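Dihydrodipicolinate synthase family protein (Sinorhizobium meliloti, PDB 4DNH) is of unknown function but folds into a closed eight-stranded beta/alpha barrel, as in enzymes related to dihydrodipicolinate synthase. Local coordinates at residues A[65-70]-A[334-339]; A[74-79]-A[281-286]. All coordinates share one frame; numbering follows the deposited sequence.

Contact 1. Residues A[65-70]-A[334-339]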
loop_
_atom_site.group_PDB
_atom_site.type_symbol
_atom_site.label_atom_id
_atom_site.label_comp_id
_atom_site.label_asym_id
_atom_site.label_seq_id
_atom_site.Cartn_x
_atom_site.Cartn_y
_atom_site.Cartn_z
ATOM N N LEU A 65 10.021 12.029 -0.063
ATOM C CA LEU A 65 9.879 12.332 1.364
ATOM C C LEU A 65 8.810 13.380 1.649
ATOM O O LEU A 65 8.114 13.284 2.654
ATOM C CB LEU A 65 11.207 12.713 2.003
ATOM C CG LEU A 65 12.381 11.758 1.800
ATOM C CD1 LEU A 65 13.699 12.436 2.194
ATOM C CD2 LEU A 65 12.163 10.458 2.565
ATOM N N ALA A 66 8.654 14.361 0.768
ATOM C CA ALA A 66 7.566 15.335 0.924
ATOM C C ALA A 66 6.218 14.632 1.045
ATOM O O ALA A 66 5.339 15.087 1.765
ATOM C CB ALA A 66 7.540 16.340 -0.209
ATOM N N PHE A 67 6.063 13.506 0.363
ATOM C CA PHE A 67 4.797 12.775 0.444
ATOM C C PHE A 67 4.593 12.028 1.778
ATOM O O PHE A 67 3.482 11.947 2.266
ATOM C CB PHE A 67 4.626 11.848 -0.756
ATOM C CG PHE A 67 3.293 11.199 -0.811
ATOM C CD1 PHE A 67 2.176 11.913 -1.251
ATOM C CD2 PHE A 67 3.137 9.869 -0.413
ATOM C CE1 PHE A 67 0.924 11.317 -1.296
ATOM C CE2 PHE A 67 1.891 9.275 -0.459
ATOM C CZ PHE A 67 0.783 10.000 -0.898
ATOM N N ARG A 68 5.650 11.479 2.361
ATOM C CA ARG A 68 5.573 11.016 3.745
ATOM C C ARG A 68 5.097 12.111 4.722
ATOM O O ARG A 68 4.274 11.842 5.604
ATOM C CB ARG A 68 6.907 10.438 4.191
ATOM C CG ARG A 68 7.146 9.017 3.707
ATOM C CD ARG A 68 7.806 8.979 2.339
ATOM N NE ARG A 68 7.702 7.645 1.736
ATOM C CZ ARG A 68 7.281 7.383 0.496
ATOM N NH1 ARG A 68 6.927 8.381 -0.321
ATOM N NH2 ARG A 68 7.215 6.109 0.080
ATOM N N HIS A 69 5.588 13.341 4.559
ATOM C CA HIS A 69 5.170 14.445 5.438
ATOM C C HIS A 69 3.721 14.797 5.265
ATOM O O HIS A 69 3.016 15.089 6.254
ATOM C CB HIS A 69 6.053 15.688 5.270
ATOM C CG HIS A 69 7.447 15.523 5.825
ATOM N ND1 HIS A 69 7.721 15.611 7.144
ATOM C CD2 HIS A 69 8.661 15.259 5.189
ATOM C CE1 HIS A 69 9.041 15.423 7.345
ATOM N NE2 HIS A 69 9.616 15.205 6.145
ATOM N N ARG A 70 3.254 14.760 4.020
ATOM C CA ARG A 70 1.832 14.936 3.718
ATOM C C ARG A 70 0.993 13.908 4.474
ATOM O O ARG A 70 -0.068 14.250 5.032
ATOM C CB ARG A 70 1.580 14.808 2.209
ATOM C CG ARG A 70 0.188 15.201 1.736
ATOM C CD ARG A 70 0.075 14.941 0.239
ATOM N NE ARG A 70 -1.284 14.686 -0.259
ATOM C CZ ARG A 70 -2.187 15.635 -0.517
ATOM N NH1 ARG A 70 -1.891 16.925 -0.294
ATOM N NH2 ARG A 70 -3.391 15.296 -0.982
ATOM N N ASN A 334 -2.978 15.669 -8.439
ATOM C CA ASN A 334 -3.109 16.481 -7.240
ATOM C C ASN A 334 -1.887 17.356 -7.007
ATOM O O ASN A 334 -1.781 18.016 -5.975
ATOM C CB ASN A 334 -3.360 15.594 -6.026
ATOM C CG ASN A 334 -4.745 15.004 -6.021
ATOM O OD1 ASN A 334 -5.718 15.697 -6.316
ATOM N ND2 ASN A 334 -4.853 13.723 -5.679
ATOM N N GLY A 335 -0.958 17.348 -7.962
ATOM C CA GLY A 335 0.211 18.232 -7.912
ATOM C C GLY A 335 1.238 17.881 -6.852
ATOM O O GLY A 335 1.969 18.738 -6.406
ATOM N N LEU A 336 1.303 16.620 -6.455
ATOM C CA LEU A 336 2.252 16.194 -5.441
ATOM C C LEU A 336 3.570 15.886 -6.113
ATOM O O LEU A 336 4.612 15.782 -5.457
ATOM C CB LEU A 336 1.722 14.975 -4.693
ATOM C CG LEU A 336 0.282 15.137 -4.163
ATOM C CD1 LEU A 336 -0.169 13.872 -3.456
ATOM C CD2 LEU A 336 0.137 16.361 -3.256
ATOM N N GLN A 337 3.510 15.753 -7.435
ATOM C CA GLN A 337 4.681 15.654 -8.278
ATOM C C GLN A 337 4.348 16.302 -9.609
ATOM O O GLN A 337 3.175 16.537 -9.904
ATOM C CB GLN A 337 5.144 14.203 -8.434
ATOM C CG GLN A 337 4.139 13.200 -8.981
ATOM C CD GLN A 337 4.670 11.777 -8.883
ATOM O OE1 GLN A 337 4.722 11.201 -7.784
ATOM N NE2 GLN A 337 5.103 11.214 -10.013
ATOM N N ASP A 338 5.371 16.615 -10.397
ATOM C CA ASP A 338 5.215 17.449 -11.595
ATOM C C ASP A 338 5.280 16.670 -12.889
ATOM O O ASP A 338 5.219 17.250 -13.963
ATOM C CB ASP A 338 6.301 18.513 -11.626
ATOM C CG ASP A 338 6.167 19.498 -10.499
ATOM O OD1 ASP A 338 5.018 19.710 -10.022
ATOM O OD2 ASP A 338 7.215 20.053 -10.094
ATOM N N HIS A 339 5.413 15.357 -12.786
ATOM C CA HIS A 339 5.526 14.521 -13.950
ATOM C C HIS A 339 4.798 13.249 -13.679
ATOM O O HIS A 339 4.375 12.985 -12.553
ATOM C CB HIS A 339 6.990 14.202 -14.182
ATOM C CG HIS A 339 7.639 13.532 -13.005
ATOM N ND1 HIS A 339 7.540 12.196 -12.781
ATOM C CD2 HIS A 339 8.344 14.054 -11.947
ATOM C CE1 HIS A 339 8.194 11.886 -11.659
ATOM N NE2 HIS A 339 8.683 13.018 -11.142
#
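The guanidinium of R70 presents one face to L336, whose CD2 lies 3.4 Å above that plane, displaced toward the rim on the NH1 side. The second methyl of the same leucine, CD1, sits at the edge of the F67 ring, near its plane, 3.5 Å from CE1. L336 thus forks between two side chains one helical turn apart on helix 61-73. CD1 is shared, lying also 3.5 Å from R70 NE, whereas CD2 belongs to the arginine alone, 3.6 Å from NH1 and 3.8 Å from CD. F67 and R70 both carry CG anti to the backbone N (chi1 -173° and -170°), which sends them off the helix on the same side; the arginine then runs extended from CG to NE and crosses the leucine at about a right angle. With an alanine at R70, CD2 of L336 would probably lose the guanidinium face it lies on, leaving the ring edge of F67 as the leucine's support from helix 61-73.

L336 is delivered by a Schellman motif closing helix 323-333: G335 takes the positive phi, and L336 N bonds back to A331 O. Past it, Q337 NE2 donates to H339 O in the plane of its own amide (3.2 Å). L336 O is bonded by R63, from the same helix as F67 and R70. No hydrogen bond joins 65-70 to 334-339, so this interface is van der Waals contact, in which the arginine serves by its aliphatic chain and flat face rather than by its charge.

Contact 2. Residues A[74-79]-A[281-286]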
loop_
_atom_site.group_PDB
_atom_site.type_symbol
_atom_site.label_atom_id
_atom_site.label_comp_id
_atom_site.label_asym_id
_atom_site.label_seq_id
_atom_site.Cartn_x
_atom_site.Cartn_y
_atom_site.Cartn_z
ATOM N N LEU A 74 -1.661 14.493 7.857
ATOM C CA LEU A 74 -3.054 14.074 7.883
ATOM C C LEU A 74 -3.333 13.047 8.985
ATOM O O LEU A 74 -4.471 12.581 9.138
ATOM C CB LEU A 74 -3.476 13.524 6.519
ATOM C CG LEU A 74 -3.510 14.521 5.352
ATOM C CD1 LEU A 74 -3.566 13.771 4.034
ATOM C CD2 LEU A 74 -4.666 15.508 5.425
ATOM N N GLY A 75 -2.297 12.695 9.741
ATOM C CA GLY A 75 -2.439 11.763 10.851
ATOM C C GLY A 75 -2.263 10.307 10.488
ATOM O O GLY A 75 -2.292 9.454 11.373
ATOM N N LEU A 76 -2.080 10.018 9.195
ATOM C CA LEU A 76 -1.930 8.637 8.718
ATOM C C LEU A 76 -0.529 8.156 8.997
ATOM O O LEU A 76 0.416 8.941 8.959
ATOM C CB LEU A 76 -2.215 8.550 7.214
ATOM C CG LEU A 76 -3.603 9.046 6.792
ATOM C CD1 LEU A 76 -3.712 9.176 5.285
ATOM C CD2 LEU A 76 -4.673 8.108 7.304
ATOM N N GLY A 77 -0.380 6.878 9.309
ATOM C CA GLY A 77 0.962 6.306 9.433
ATOM C C GLY A 77 1.545 6.003 8.059
ATOM O O GLY A 77 0.821 5.978 7.054
ATOM N N VAL A 78 2.844 5.752 8.012
ATOM C CA VAL A 78 3.504 5.433 6.768
ATOM C C VAL A 78 4.052 3.996 6.818
ATOM O O VAL A 78 4.779 3.621 7.760
ATOM C CB VAL A 78 4.630 6.462 6.463
ATOM C CG1 VAL A 78 5.608 5.928 5.419
ATOM C CG2 VAL A 78 4.042 7.795 6.006
ATOM N N ALA A 79 3.700 3.200 5.810
ATOM C CA ALA A 79 4.251 1.855 5.623
ATOM C C ALA A 79 5.284 1.932 4.508
ATOM O O ALA A 79 4.908 2.082 3.341
ATOM C CB ALA A 79 3.149 0.878 5.236
ATOM N N ALA A 281 -3.449 7.266 -2.153
ATOM C CA ALA A 281 -4.164 8.017 -3.195
ATOM C C ALA A 281 -5.336 8.893 -2.717
ATOM O O ALA A 281 -5.639 9.925 -3.341
ATOM C CB ALA A 281 -4.627 7.074 -4.296
ATOM N N ILE A 282 -5.997 8.499 -1.630
ATOM C CA ILE A 282 -7.111 9.297 -1.094
ATOM C C ILE A 282 -6.839 9.823 0.326
ATOM O O ILE A 282 -7.777 10.095 1.105
ATOM C CB ILE A 282 -8.449 8.511 -1.126
ATOM C CG1 ILE A 282 -8.403 7.336 -0.144
ATOM C CG2 ILE A 282 -8.781 8.052 -2.545
ATOM C CD1 ILE A 282 -9.685 6.534 -0.071
ATOM N N ALA A 283 -5.552 9.975 0.646
ATOM C CA ALA A 283 -5.100 10.423 1.966
ATOM C C ALA A 283 -6.021 11.431 2.664
ATOM O O ALA A 283 -6.464 11.158 3.790
ATOM C CB ALA A 283 -3.657 10.931 1.916
ATOM N N PRO A 284 -6.325 12.577 2.013
ATOM C CA PRO A 284 -7.149 13.614 2.674
ATOM C C PRO A 284 -8.516 13.135 3.103
ATOM O O PRO A 284 -8.972 13.481 4.191
ATOM C CB PRO A 284 -7.314 14.680 1.594
ATOM C CG PRO A 284 -6.163 14.465 0.672
ATOM C CD PRO A 284 -5.924 12.991 0.660
ATOM N N VAL A 285 -9.153 12.333 2.253
ATOM C CA VAL A 285 -10.495 11.813 2.501
ATOM C C VAL A 285 -10.455 10.774 3.612
ATOM O O VAL A 285 -11.299 10.788 4.518
ATOM C CB VAL A 285 -11.094 11.173 1.222
ATOM C CG1 VAL A 285 -12.453 10.555 1.510
ATOM C CG2 VAL A 285 -11.200 12.200 0.102
ATOM N N ALA A 286 -9.480 9.868 3.538
ATOM C CA ALA A 286 -9.345 8.819 4.545
ATOM C C ALA A 286 -9.185 9.426 5.934
ATOM O O ALA A 286 -9.834 8.994 6.896
ATOM C CB ALA A 286 -8.170 7.913 4.221
#
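Apolar contacts between side chains centre on the methyl of A283, which meets L74 and L76 together. L74 CD1 comes to 3.5 Å from A283 CB, and L76 CD1 to 3.8 Å from the same carbon. The two leucines share one shape: each has CG anti to its carbonyl carbon (chi1 -66° in L74, -58° in L76) and CD1 as the leading branch. They reach the alanine from either end of the turn at G75, with L74 extending further along the helix to the proline ring, where its CD1 lies 4.2 Å from P284 CD.

A second set of contacts puts methyl groups against backbone. L74 CD1 rests 3.6 Å from P284 N, a nitrogen that carries no hydrogen, and L76 CD1 approaches A283 O at 3.7 Å. The leucines therefore pack on the main chain of the first turn of helix 283-294 as well as on its short side chains, and the single methyl of A283 probably lets them come close to that backbone.

No hydrogen bond joins the two segments; A286 N bonds to I282 O (3.0 Å), and one residue past 281-286 the hydroxyl of S287 bonds to L74 O, a polar tie beside the apolar patch. Helix 61-73 adds to the surroundings, with L71 touching A283; F25 touches L74.

On the leucine side, a Schellman motif with G75 at positive phi ends helix 61-73 and turns the chain into barrel strand 77-80. The contact thus sets the alpha-to-beta turn before the second strand against helix 283-294, which comes after the eighth strand and the short helix 278-281. This is a neighbour relation expected in a TIM barrel, where the first and eighth strands lie side by side and so bring the helices after them together.

In the fold
Contacts 1 and 2 lie with their centres about 12 Å apart, on consecutive pieces of chain: helix 61-73 carries 65-70, and the turn ending this helix opens 74-79, which runs on into strand 77-80. Their partners come in reverse order, 281-286 before 334-339, so contact 2 is nested within the loop that contact 1 closes. The two touch directly, R70 NH2 being 3.3 Å from P284 CG and R68 CG 3.9 Å from V78 CG1. Together they set the helix joining the first two barrel strands, and the turn after it, against C-terminal elements: helix 283-294, beyond the eighth strand and short helix 278-281, and the loop after helix 323-333.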